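Local structure of aspartate aminotransferase (Rhodobacter sphaeroides, 3NRA) at residues Ala192-Ser197 with Thr333-Ser338; Arg225-Ser230 with Arg311-Arg316; Ala30-Ala35 with Leu358-Gly363. The protein probably catalyses amino-group transfer between L-aspartate and 2-oxoglutarate, using pyridoxal 5'-phosphate as its cofactor. All coordinates share one frame; numbering follows the deposited sequence.

Contact 1 of 3, residues Ala192-Ser197 with Thr333-Ser338; sequences AGVVYS and TPQAGS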
ATOM      1  N   ALA B 192     -20.261  -6.064 -13.926  1.00 13.25           N
ATOM      2  CA  ALA B 192     -21.675  -6.332 -14.329  1.00 14.45           C
ATOM      3  C   ALA B 192     -22.705  -6.271 -13.146  1.00 14.87           C
ATOM      4  O   ALA B 192     -23.900  -6.070 -13.363  1.00 16.37           O
ATOM      5  CB  ALA B 192     -21.772  -7.671 -15.063  1.00 13.92           C
ATOM      6  N   GLY B 193     -22.232  -6.480 -11.918  1.00 14.67           N
ATOM      7  CA  GLY B 193     -23.109  -6.432 -10.711  1.00 14.69           C
ATOM      8  C   GLY B 193     -23.929  -7.690 -10.489  1.00 13.98           C
ATOM      9  O   GLY B 193     -24.783  -7.728  -9.603  1.00 13.03           O
ATOM     10  N   VAL B 194     -23.657  -8.728 -11.290  1.00 13.59           N
ATOM     11  CA  VAL B 194     -24.319 -10.014 -11.128  1.00 13.74           C
ATOM     12  C   VAL B 194     -23.669 -10.823  -9.985  1.00 13.49           C
ATOM     13  O   VAL B 194     -22.471 -10.726  -9.728  1.00 13.65           O
ATOM     14  CB  VAL B 194     -24.324 -10.841 -12.446  1.00 13.49           C
ATOM     15  CG1 VAL B 194     -25.063 -10.095 -13.540  1.00 12.05           C
ATOM     16  CG2 VAL B 194     -22.915 -11.194 -12.866  1.00 13.75           C
ATOM     17  N   VAL B 195     -24.480 -11.627  -9.326  1.00 13.86           N
ATOM     18  CA  VAL B 195     -24.061 -12.404  -8.151  1.00 13.78           C
ATOM     19  C   VAL B 195     -24.110 -13.856  -8.555  1.00 13.41           C
ATOM     20  O   VAL B 195     -25.028 -14.265  -9.247  1.00 14.02           O
ATOM     21  CB  VAL B 195     -25.035 -12.147  -6.960  1.00 13.85           C
ATOM     22  CG1 VAL B 195     -24.881 -13.208  -5.884  1.00 13.13           C
ATOM     23  CG2 VAL B 195     -24.804 -10.710  -6.384  1.00 15.18           C
ATOM     24  N   TYR B 196     -23.130 -14.635  -8.144  1.00 13.23           N
ATOM     25  CA  TYR B 196     -23.076 -16.052  -8.558  1.00 14.14           C
ATOM     26  C   TYR B 196     -24.143 -16.831  -7.788  1.00 14.76           C
ATOM     27  O   TYR B 196     -24.361 -16.583  -6.633  1.00 14.07           O
ATOM     28  CB  TYR B 196     -21.689 -16.637  -8.319  1.00 13.91           C
ATOM     29  CG  TYR B 196     -20.634 -16.138  -9.307  1.00 13.14           C
ATOM     30  CD1 TYR B 196     -20.178 -14.825  -9.275  1.00 14.55           C
ATOM     31  CD2 TYR B 196     -20.122 -16.968 -10.272  1.00 17.88           C
ATOM     32  CE1 TYR B 196     -19.239 -14.363 -10.178  1.00 16.04           C
ATOM     33  CE2 TYR B 196     -19.177 -16.507 -11.191  1.00 18.42           C
ATOM     34  CZ  TYR B 196     -18.744 -15.212 -11.132  1.00 16.43           C
ATOM     35  OH  TYR B 196     -17.796 -14.768 -12.027  1.00 16.50           O
ATOM     36  N   SER B 197     -24.851 -17.720  -8.473  1.00 15.64           N
ATOM     37  CA  SER B 197     -25.894 -18.551  -7.832  1.00 16.57           C
ATOM     38  C   SER B 197     -25.282 -19.549  -6.847  1.00 16.67           C
ATOM     39  O   SER B 197     -24.078 -19.820  -6.898  1.00 15.23           O
ATOM     40  CB  SER B 197     -26.670 -19.336  -8.897  1.00 16.68           C
ATOM     41  OG  SER B 197     -25.847 -20.369  -9.436  1.00 16.82           O
ATOM     42  N   THR B 333     -29.667  -6.718 -14.427  1.00 15.90           N
ATOM     43  CA  THR B 333     -30.001  -6.177 -13.117  1.00 15.63           C
ATOM     44  C   THR B 333     -28.898  -6.476 -12.155  1.00 15.00           C
ATOM     45  O   THR B 333     -28.612  -7.649 -11.911  1.00 14.47           O
ATOM     46  CB  THR B 333     -31.272  -6.785 -12.564  1.00 15.50           C
ATOM     47  OG1 THR B 333     -32.304  -6.688 -13.538  1.00 16.02           O
ATOM     48  CG2 THR B 333     -31.714  -6.044 -11.251  1.00 15.80           C
ATOM     49  N   PRO B 334     -28.268  -5.421 -11.569  1.00 14.94           N
ATOM     50  CA  PRO B 334     -27.307  -5.675 -10.499  1.00 15.26           C
ATOM     51  C   PRO B 334     -27.982  -6.272  -9.262  1.00 16.64           C
ATOM     52  O   PRO B 334     -29.085  -5.883  -8.917  1.00 16.99           O
ATOM     53  CB  PRO B 334     -26.754  -4.260 -10.171  1.00 15.11           C
ATOM     54  CG  PRO B 334     -27.191  -3.396 -11.253  1.00 13.87           C
ATOM     55  CD  PRO B 334     -28.411  -3.978 -11.831  1.00 14.51           C
ATOM     56  N   GLN B 335     -27.319  -7.235  -8.633  1.00 17.43           N
ATOM     57  CA  GLN B 335     -27.901  -8.001  -7.524  1.00 17.24           C
ATOM     58  C   GLN B 335     -27.194  -7.703  -6.192  1.00 16.14           C
ATOM     59  O   GLN B 335     -27.773  -7.869  -5.119  1.00 15.62           O
ATOM     60  CB  GLN B 335     -27.845  -9.473  -7.850  1.00 17.59           C
ATOM     61  CG  GLN B 335     -28.795  -9.856  -9.016  1.00 20.86           C
ATOM     62  CD  GLN B 335     -28.488 -11.217  -9.643  1.00 22.75           C
ATOM     63  OE1 GLN B 335     -27.330 -11.522  -9.996  1.00 24.13           O
ATOM     64  NE2 GLN B 335     -29.535 -12.016  -9.854  1.00 25.67           N
ATOM     65  N   ALA B 336     -25.963  -7.250  -6.271  1.00 15.49           N
ATOM     66  CA  ALA B 336     -25.331  -6.565  -5.160  1.00 15.45           C
ATOM     67  C   ALA B 336     -24.330  -5.542  -5.691  1.00 14.50           C
ATOM     68  O   ALA B 336     -23.882  -5.638  -6.827  1.00 14.12           O
ATOM     69  CB  ALA B 336     -24.641  -7.590  -4.218  1.00 14.35           C
ATOM     70  N   GLY B 337     -24.016  -4.546  -4.881  1.00 14.73           N
ATOM     71  CA  GLY B 337     -23.069  -3.488  -5.273  1.00 14.53           C
ATOM     72  C   GLY B 337     -23.692  -2.434  -6.169  1.00 14.71           C
ATOM     73  O   GLY B 337     -24.872  -2.514  -6.478  1.00 15.21           O
ATOM     74  N   SER B 338     -22.902  -1.440  -6.584  1.00 15.14           N
ATOM     75  CA  SER B 338     -23.414  -0.262  -7.295  0.50 15.34           C
ATOM     76  C   SER B 338     -22.848  -0.109  -8.724  1.00 15.26           C
ATOM     77  O   SER B 338     -22.679   1.030  -9.206  1.00 15.55           O
ATOM     78  CB  SER B 338     -23.117   0.999  -6.480  0.50 15.32           C
ATOM     79  OG  SER B 338     -23.399   0.784  -5.114  0.50 16.06           O
TER

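Contact 2 of 3, residues Arg225-Ser230 with Arg311-Arg316; sequences RYAGAS and RHQAIR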
ATOM      1  N   ARG B 225     -26.463  -5.749  -0.789  1.00 18.84           N
ATOM      2  CA  ARG B 225     -27.214  -6.826  -1.472  1.00 19.23           C
ATOM      3  C   ARG B 225     -28.681  -6.422  -1.557  1.00 18.84           C
ATOM      4  O   ARG B 225     -29.286  -6.088  -0.554  1.00 18.53           O
ATOM      5  CB  ARG B 225     -27.053  -8.159  -0.708  1.00 19.08           C
ATOM      6  CG  ARG B 225     -27.877  -9.351  -1.278  1.00 21.28           C
ATOM      7  CD  ARG B 225     -27.640 -10.673  -0.502  1.00 23.53           C
ATOM      8  NE  ARG B 225     -27.890 -10.543   0.939  1.00 28.72           N
ATOM      9  CZ  ARG B 225     -29.089 -10.552   1.535  1.00 31.98           C
ATOM     10  NH1 ARG B 225     -30.215 -10.734   0.848  1.00 33.49           N
ATOM     11  NH2 ARG B 225     -29.157 -10.370   2.848  1.00 35.09           N
ATOM     12  N   TYR B 226     -29.232  -6.421  -2.769  1.00 18.66           N
ATOM     13  CA  TYR B 226     -30.566  -5.889  -2.993  1.00 19.80           C
ATOM     14  C   TYR B 226     -31.653  -6.858  -2.521  1.00 21.92           C
ATOM     15  O   TYR B 226     -31.433  -8.069  -2.431  1.00 20.94           O
ATOM     16  CB  TYR B 226     -30.748  -5.481  -4.465  1.00 19.07           C
ATOM     17  CG  TYR B 226     -29.833  -4.331  -4.819  1.00 17.13           C
ATOM     18  CD1 TYR B 226     -29.959  -3.102  -4.180  1.00 16.80           C
ATOM     19  CD2 TYR B 226     -28.744  -4.517  -5.675  1.00 15.51           C
ATOM     20  CE1 TYR B 226     -29.073  -2.065  -4.429  1.00 17.50           C
ATOM     21  CE2 TYR B 226     -27.870  -3.498  -5.942  1.00 15.09           C
ATOM     22  CZ  TYR B 226     -28.028  -2.266  -5.299  1.00 15.35           C
ATOM     23  OH  TYR B 226     -27.161  -1.262  -5.540  1.00 13.86           O
ATOM     24  N   ALA B 227     -32.795  -6.293  -2.139  1.00 24.76           N
ATOM     25  CA  ALA B 227     -33.903  -7.079  -1.566  1.00 26.96           C
ATOM     26  C   ALA B 227     -34.329  -8.155  -2.550  1.00 28.07           C
ATOM     27  O   ALA B 227     -34.539  -7.881  -3.728  1.00 28.41           O
ATOM     28  CB  ALA B 227     -35.091  -6.169  -1.224  1.00 27.38           C
ATOM     29  N   GLY B 228     -34.375  -9.395  -2.087  1.00 29.72           N
ATOM     30  CA  GLY B 228     -34.710 -10.511  -2.970  1.00 30.37           C
ATOM     31  C   GLY B 228     -33.548 -10.982  -3.847  1.00 30.09           C
ATOM     32  O   GLY B 228     -33.760 -11.749  -4.816  1.00 31.67           O
ATOM     33  N   ALA B 229     -32.324 -10.548  -3.534  1.00 27.71           N
ATOM     34  CA  ALA B 229     -31.144 -11.162  -4.126  1.00 25.85           C
ATOM     35  C   ALA B 229     -30.596 -12.187  -3.123  1.00 24.90           C
ATOM     36  O   ALA B 229     -30.575 -11.937  -1.924  1.00 24.36           O
ATOM     37  CB  ALA B 229     -30.102 -10.123  -4.454  1.00 24.01           C
ATOM     38  N   SER B 230     -30.189 -13.345  -3.631  1.00 23.33           N
ATOM     39  CA  SER B 230     -29.469 -14.310  -2.854  1.00 23.35           C
ATOM     40  C   SER B 230     -27.960 -14.039  -2.995  1.00 21.11           C
ATOM     41  O   SER B 230     -27.524 -13.342  -3.912  1.00 20.23           O
ATOM     42  CB  SER B 230     -29.814 -15.734  -3.317  1.00 23.76           C
ATOM     43  OG  SER B 230     -28.934 -16.142  -4.382  1.00 29.36           O
ATOM     44  N   ARG B 311     -31.931   2.915  -0.784  1.00 18.21           N
ATOM     45  CA  ARG B 311     -31.686   4.121  -1.590  1.00 18.45           C
ATOM     46  C   ARG B 311     -30.967   3.761  -2.897  1.00 17.94           C
ATOM     47  O   ARG B 311     -31.314   4.283  -3.970  1.00 16.87           O
ATOM     48  CB  ARG B 311     -30.882   5.146  -0.819  1.00 19.68           C
ATOM     49  CG  ARG B 311     -31.642   5.823   0.326  1.00 23.30           C
ATOM     50  CD  ARG B 311     -30.842   6.997   0.901  1.00 27.17           C
ATOM     51  NE  ARG B 311     -31.281   7.350   2.246  1.00 33.15           N
ATOM     52  CZ  ARG B 311     -30.920   6.717   3.381  1.00 38.66           C
ATOM     53  NH1 ARG B 311     -30.069   5.670   3.366  1.00 39.60           N
ATOM     54  NH2 ARG B 311     -31.399   7.143   4.556  1.00 39.35           N
ATOM     55  N   HIS B 312     -30.000   2.830  -2.816  1.00 16.77           N
ATOM     56  CA  HIS B 312     -29.296   2.369  -4.001  1.00 16.69           C
ATOM     57  C   HIS B 312     -30.175   1.568  -4.952  1.00 16.92           C
ATOM     58  O   HIS B 312     -29.986   1.615  -6.148  1.00 14.79           O
ATOM     59  CB  HIS B 312     -28.081   1.536  -3.614  1.00 16.62           C
ATOM     60  CG  HIS B 312     -26.920   2.349  -3.176  1.00 15.93           C
ATOM     61  ND1 HIS B 312     -26.815   2.863  -1.914  1.00 15.91           N
ATOM     62  CD2 HIS B 312     -25.792   2.714  -3.828  1.00 18.40           C
ATOM     63  CE1 HIS B 312     -25.673   3.518  -1.803  1.00 18.06           C
ATOM     64  NE2 HIS B 312     -25.037   3.442  -2.949  1.00 17.94           N
ATOM     65  N   GLN B 313     -31.137   0.835  -4.397  1.00 18.53           N
ATOM     66  CA  GLN B 313     -32.034   0.002  -5.193  1.00 19.42           C
ATOM     67  C   GLN B 313     -33.004   0.882  -5.980  1.00 19.39           C
ATOM     68  O   GLN B 313     -33.351   0.566  -7.104  1.00 20.15           O
ATOM     69  CB  GLN B 313     -32.816  -0.965  -4.284  1.00 20.05           C
ATOM     70  CG  GLN B 313     -33.389  -2.191  -5.001  1.00 20.37           C
ATOM     71  CD  GLN B 313     -33.855  -3.298  -4.047  1.00 21.50           C
ATOM     72  OE1 GLN B 313     -33.183  -3.629  -3.050  1.00 20.10           O
ATOM     73  NE2 GLN B 313     -34.984  -3.899  -4.370  1.00 23.93           N
ATOM     74  N   ALA B 314     -33.403   2.005  -5.399  1.00 19.36           N
ATOM     75  CA  ALA B 314     -34.244   2.977  -6.115  1.00 19.09           C
ATOM     76  C   ALA B 314     -33.488   3.586  -7.297  1.00 18.50           C
ATOM     77  O   ALA B 314     -34.044   3.721  -8.396  1.00 18.23           O
ATOM     78  CB  ALA B 314     -34.753   4.067  -5.162  1.00 19.08           C
ATOM     79  N   ILE B 315     -32.205   3.885  -7.095  1.00 18.09           N
ATOM     80  CA  ILE B 315     -31.355   4.400  -8.169  1.00 17.05           C
ATOM     81  C   ILE B 315     -31.130   3.325  -9.241  1.00 16.21           C
ATOM     82  O   ILE B 315     -31.329   3.581 -10.440  1.00 13.51           O
ATOM     83  CB  ILE B 315     -29.981   4.857  -7.653  1.00 17.21           C
ATOM     84  CG1 ILE B 315     -30.126   6.057  -6.705  1.00 18.23           C
ATOM     85  CG2 ILE B 315     -29.084   5.233  -8.824  1.00 15.17           C
ATOM     86  CD1 ILE B 315     -28.858   6.388  -5.986  1.00 17.25           C
ATOM     87  N   ARG B 316     -30.726   2.132  -8.798  1.00 15.64           N
ATOM     88  CA  ARG B 316     -30.612   0.974  -9.686  1.00 15.76           C
ATOM     89  C   ARG B 316     -31.817   0.848 -10.616  1.00 16.04           C
ATOM     90  O   ARG B 316     -31.654   0.759 -11.845  1.00 16.47           O
ATOM     91  CB  ARG B 316     -30.475  -0.309  -8.873  1.00 16.27           C
ATOM     92  CG  ARG B 316     -30.250  -1.576  -9.710  1.00 16.33           C
ATOM     93  CD  ARG B 316     -30.565  -2.841  -8.906  1.00 16.73           C
ATOM     94  NE  ARG B 316     -31.999  -3.013  -8.685  1.00 16.46           N
ATOM     95  CZ  ARG B 316     -32.562  -4.103  -8.143  1.00 17.04           C
ATOM     96  NH1 ARG B 316     -31.826  -5.159  -7.778  1.00 15.85           N
ATOM     97  NH2 ARG B 316     -33.883  -4.152  -7.991  1.00 18.00           N
TER
HETATM   98  O   HOH W   1     -34.350  -7.029  -6.597  1.00 44.40           O

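Contact 3 of 3, residues Ala30-Ala35 with Leu358-Gly363; sequences ALIRGA and LRLQAG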
ATOM      1  N   ALA B  30     -14.200  15.417 -37.036  1.00 18.13           N
ATOM      2  CA  ALA B  30     -15.019  14.865 -38.129  1.00 18.79           C
ATOM      3  C   ALA B  30     -16.175  13.971 -37.642  1.00 18.69           C
ATOM      4  O   ALA B  30     -17.077  13.627 -38.420  1.00 18.37           O
ATOM      5  CB  ALA B  30     -14.097  14.063 -39.141  1.00 18.72           C
ATOM      6  N   LEU B  31     -16.143  13.603 -36.353  1.00 19.73           N
ATOM      7  CA  LEU B  31     -17.076  12.631 -35.761  1.00 19.53           C
ATOM      8  C   LEU B  31     -18.154  13.265 -34.881  1.00 19.15           C
ATOM      9  O   LEU B  31     -19.223  12.692 -34.715  1.00 18.41           O
ATOM     10  CB  LEU B  31     -16.292  11.627 -34.922  1.00 19.82           C
ATOM     11  CG  LEU B  31     -15.154  10.882 -35.617  1.00 20.35           C
ATOM     12  CD1 LEU B  31     -14.525   9.930 -34.652  1.00 19.98           C
ATOM     13  CD2 LEU B  31     -15.649  10.147 -36.889  1.00 21.08           C
ATOM     14  N   ILE B  32     -17.885  14.447 -34.331  1.00 19.29           N
ATOM     15  CA  ILE B  32     -18.810  15.074 -33.358  1.00 18.95           C
ATOM     16  C   ILE B  32     -20.060  15.609 -34.045  1.00 19.11           C
ATOM     17  O   ILE B  32     -19.969  16.259 -35.083  1.00 18.84           O
ATOM     18  CB  ILE B  32     -18.093  16.197 -32.542  1.00 19.96           C
ATOM     19  CG1 ILE B  32     -17.148  15.560 -31.525  1.00 20.17           C
ATOM     20  CG2 ILE B  32     -19.099  17.113 -31.804  1.00 17.13           C
ATOM     21  CD1 ILE B  32     -15.976  16.436 -31.164  1.00 21.65           C
ATOM     22  N   ARG B  33     -21.231  15.276 -33.474  1.00 19.39           N
ATOM     23  CA  ARG B  33     -22.541  15.680 -33.988  1.00 19.46           C
ATOM     24  C   ARG B  33     -23.208  16.547 -32.977  1.00 19.91           C
ATOM     25  O   ARG B  33     -23.280  16.184 -31.802  1.00 20.14           O
ATOM     26  CB  ARG B  33     -23.438  14.455 -34.223  1.00 19.82           C
ATOM     27  CG  ARG B  33     -22.876  13.422 -35.162  1.00 20.16           C
ATOM     28  CD  ARG B  33     -23.827  12.274 -35.358  1.00 19.71           C
ATOM     29  NE  ARG B  33     -23.319  11.332 -36.368  1.00 23.17           N
ATOM     30  CZ  ARG B  33     -23.999  10.281 -36.862  1.00 22.32           C
ATOM     31  NH1 ARG B  33     -25.229   9.983 -36.435  1.00 21.93           N
ATOM     32  NH2 ARG B  33     -23.441   9.525 -37.789  1.00 24.29           N
ATOM     33  N   GLY B  34     -23.733  17.691 -33.419  1.00 20.84           N
ATOM     34  CA  GLY B  34     -24.568  18.530 -32.562  1.00 20.96           C
ATOM     35  C   GLY B  34     -23.786  19.301 -31.519  1.00 22.01           C
ATOM     36  O   GLY B  34     -22.551  19.301 -31.532  1.00 21.96           O
ATOM     37  N   ALA B  35     -24.522  19.998 -30.636  1.00 22.42           N
ATOM     38  CA  ALA B  35     -23.942  20.728 -29.507  1.00 22.65           C
ATOM     39  C   ALA B  35     -24.055  19.904 -28.209  1.00 21.93           C
ATOM     40  O   ALA B  35     -24.725  18.855 -28.184  1.00 22.51           O
ATOM     41  CB  ALA B  35     -24.660  22.113 -29.337  1.00 23.90           C
ATOM     42  N   LEU B 358     -19.276  11.297 -24.667  1.00 16.68           N
ATOM     43  CA  LEU B 358     -20.149  11.383 -23.490  1.00 17.34           C
ATOM     44  C   LEU B 358     -19.670  12.440 -22.501  1.00 17.59           C
ATOM     45  O   LEU B 358     -20.472  13.184 -21.947  1.00 16.99           O
ATOM     46  CB  LEU B 358     -20.228  10.043 -22.781  1.00 16.63           C
ATOM     47  CG  LEU B 358     -21.098   8.988 -23.395  1.00 17.85           C
ATOM     48  CD1 LEU B 358     -21.006   7.711 -22.542  1.00 15.67           C
ATOM     49  CD2 LEU B 358     -22.589   9.469 -23.533  1.00 14.94           C
ATOM     50  N   ARG B 359     -18.360  12.510 -22.315  1.00 18.61           N
ATOM     51  CA  ARG B 359     -17.751  13.500 -21.452  1.00 20.49           C
ATOM     52  C   ARG B 359     -17.830  14.910 -22.080  1.00 20.87           C
ATOM     53  O   ARG B 359     -18.257  15.863 -21.423  1.00 21.18           O
ATOM     54  CB  ARG B 359     -16.292  13.110 -21.174  1.00 21.07           C
ATOM     55  CG  ARG B 359     -15.587  14.018 -20.240  1.00 26.06           C
ATOM     56  CD  ARG B 359     -14.413  13.341 -19.604  1.00 32.63           C
ATOM     57  NE  ARG B 359     -13.763  14.233 -18.625  1.00 38.70           N
ATOM     58  CZ  ARG B 359     -12.628  14.934 -18.822  1.00 42.71           C
ATOM     59  NH1 ARG B 359     -11.941  14.867 -19.977  1.00 44.66           N
ATOM     60  NH2 ARG B 359     -12.157  15.698 -17.833  1.00 43.50           N
ATOM     61  N   LEU B 360     -17.479  15.009 -23.357  1.00 21.12           N
ATOM     62  CA  LEU B 360     -17.525  16.303 -24.093  1.00 22.29           C
ATOM     63  C   LEU B 360     -18.935  16.905 -24.188  1.00 21.94           C
ATOM     64  O   LEU B 360     -19.127  18.090 -23.907  1.00 22.62           O
ATOM     65  CB  LEU B 360     -16.974  16.128 -25.502  1.00 23.09           C
ATOM     66  CG  LEU B 360     -16.414  17.396 -26.115  1.00 27.24           C
ATOM     67  CD1 LEU B 360     -14.989  17.600 -25.600  1.00 30.96           C
ATOM     68  CD2 LEU B 360     -16.449  17.338 -27.662  1.00 28.86           C
ATOM     69  N   GLN B 361     -19.918  16.085 -24.554  1.00 20.25           N
ATOM     70  CA  GLN B 361     -21.272  16.589 -24.906  1.00 20.66           C
ATOM     71  C   GLN B 361     -22.369  16.356 -23.835  1.00 20.68           C
ATOM     72  O   GLN B 361     -23.458  16.894 -23.968  1.00 21.77           O
ATOM     73  CB  GLN B 361     -21.721  15.949 -26.223  1.00 20.74           C
ATOM     74  CG  GLN B 361     -20.836  16.311 -27.421  1.00 20.44           C
ATOM     75  CD  GLN B 361     -21.534  16.058 -28.726  1.00 21.37           C
ATOM     76  OE1 GLN B 361     -21.888  14.905 -29.053  1.00 20.23           O
ATOM     77  NE2 GLN B 361     -21.778  17.128 -29.479  1.00 19.49           N
ATOM     78  N   ALA B 362     -22.087  15.510 -22.828  1.00 20.04           N
ATOM     79  CA  ALA B 362     -23.024  15.233 -21.713  1.00 20.08           C
ATOM     80  C   ALA B 362     -22.435  15.453 -20.306  1.00 19.79           C
ATOM     81  O   ALA B 362     -23.134  15.254 -19.315  1.00 21.04           O
ATOM     82  CB  ALA B 362     -23.551  13.806 -21.819  1.00 18.82           C
ATOM     83  N   GLY B 363     -21.166  15.829 -20.211  1.00 19.94           N
ATOM     84  CA  GLY B 363     -20.478  15.893 -18.915  1.00 20.21           C
ATOM     85  C   GLY B 363     -20.627  14.606 -18.103  1.00 20.13           C
ATOM     86  O   GLY B 363     -20.838  14.650 -16.907  1.00 20.83           O
TER

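Contact 1 of 3, residues Ala192-Ser197 with Thr333-Ser338
The carbonyl oxygen of Gly-193 meets two groups of the 333-338 loop. Gln-335 N gives it a hydrogen bond of 2.8 Å. The bond is nearly straight, with 174° at the hydrogen, and the donor is tilted from the carbonyl plane. Pro-334 CA adds a CA-H...O contact to Gly-193 O at 3.4 Å. Both loops belong to an aminotransferase with the fold of the class I and II family. Ala-192 and Gly-193 end the NPNNPAG sequence characteristic of this family, in the loop that follows strand 182-186 of the large mixed sheet. The 333-338 loop leads into strand 339-340 of the smaller sheet. The contact thus ties the chain leaving one sheet to the chain entering the other.

Gly-193 fits here for two reasons. Its phi is positive, and a CB at this position would run into Pro-334 CB.

Gln-335 makes a second bond with its side chain. CG stands anti to the carbonyl carbon (chi1 -68°), and the chain is extended beyond it. This brings OE1 to Val-195 N, which donates a hydrogen bond of 2.9 Å at 167°. Gln-335 therefore uses its own N-H for one peptide group and its amide oxygen for the N-H two residues further on. Gln-335 OE1 also lies 3.6 Å from Val-194 CA. At the other end of the amide, NE2 has a weak hydrogen bond to Glu-162 O.

Apolar groups fill in beside these bonds. The side chains of Val-195 and Gln-335 cross at a slant, and the valine meets the glutamine through one methyl. That methyl, Val-195 CG2, rests 3.6 Å from Gln-335 CB and 3.8 Å from Ala-336 CB.

Contact 2 of 3, residues Arg225-Ser230 with Arg311-Arg316
Tyr-226 begins its contact with helix 304-324 at CB, which lies 3.4 Å from Gln-313 OE1 and also touches Arg-316 NH1. Along one side of the ring, CD1 packs 3.6 Å from Gln-313 CB and lies near CG of the same glutamine. Next, CE1 comes 3.6 Å from Gln-313 N, against the helix backbone itself. On the other side, CD2 and CE2 lie below Arg-316 CD. That carbon sits over one ring face, 4.2 Å from the centroid and 18° off the normal, and makes a CH-pi contact. The hydroxyl ends the run: OH is 3.5 Å from His-312 CB, which lies in the ring plane at its edge. The polar partner of Tyr-226 OH is Gly-337 O.

The segment 225-230 forms a type II beta turn from Tyr-226 to Ala-229, with Gly-228 taking the positive phi of its third position. The turn sits in the loop between strands 214-218 and 245-249 of the large sheet, and helix 304-324 packs against it through His-312, Gln-313 and Arg-316.

Gln-313 holds the turn by its second residue. Its CG is anti to the backbone N (chi1 -159°) and the chain runs out straight from there, so the amide reaches past the tyrosine ring. Ala-227 N donates to Gln-313 OE1 at 2.8 Å with 160° at the hydrogen, from a position tilted out of the carbonyl plane. The amide plane stands almost perpendicular to the tyrosine ring.

Gln-313 CG also lies over one face of the Arg-316 guanidinium, off its centre. NH1 of that arginine donates to Pro-334 O. Its NH2 reaches a water at 3.2 Å, and this water donates to Ala-227 O at 3.0 Å.

Contact 3 of 3, residues Ala30-Ala35 with Leu358-Gly363
The irregular chain of residues 30-35 passes the last turn of helix 351-362, and the two backbones come nearest at Ala-35 and Gln-361, with their CA atoms 6.7 Å apart. The helix stops just beyond, where Gly-363 leaves helical geometry with a positive phi. At this spacing, side chains have to bridge the gap.

Gln-361 does most of this. Its CG is anti to the carbonyl carbon (chi1 -63°), and the extended chain carries the amide to the loop. NE2 donates to Arg-33 O at 2.9 Å, with 159° at the hydrogen. The acceptor lies in the amide plane, but NE2 stands well above the plane of the Arg-33 carbonyl. Ile-32 CG2 packs 3.5 Å from Gln-361 NE2. Next to it, Ile-32 CD1 meets Leu-360 CD2 at 3.6 Å, the two side chains crossing at about a right angle.

Gln-361 OE1 is hydrogen-bonded to Tyr-405 OH, near the C-terminus. The same hydroxyl is bonded to Arg-33 N. The contact thus joins the chain before strand 42-43 to the end of helix 351-362, both in the part of the fold built around the smaller sheet.

With a leucine in place of Gln-361, Arg-33 O would probably lose its donor and Tyr-405 OH one of its partners. NE2 gives to Arg-33 O and OE1 bonds to Tyr-405 OH, which is consistent with one fixed orientation of the amide.

Contacts 1 and 2 are neighbours, with centres 9 Å apart, and they touch. Residues 333-338 lie between the two: they face 192-197 on one hand and the Tyr-226 turn and helix 304-324 on the other. Both contacts connect loops following strands of the seven-stranded sheet to helix 304-324 and the chain after it. Contact 3 is separate, about 31 Å from contact 1 and 33 Å from contact 2 between centres, at the end of helix 351-362 and next to helix 388-404. Along the chain, contact 3 encloses contact 1, which encloses contact 2. The outermost pairing brings an early part of the chain to the C-terminal region, and the inner two join the large-sheet part to the segments leading into that region.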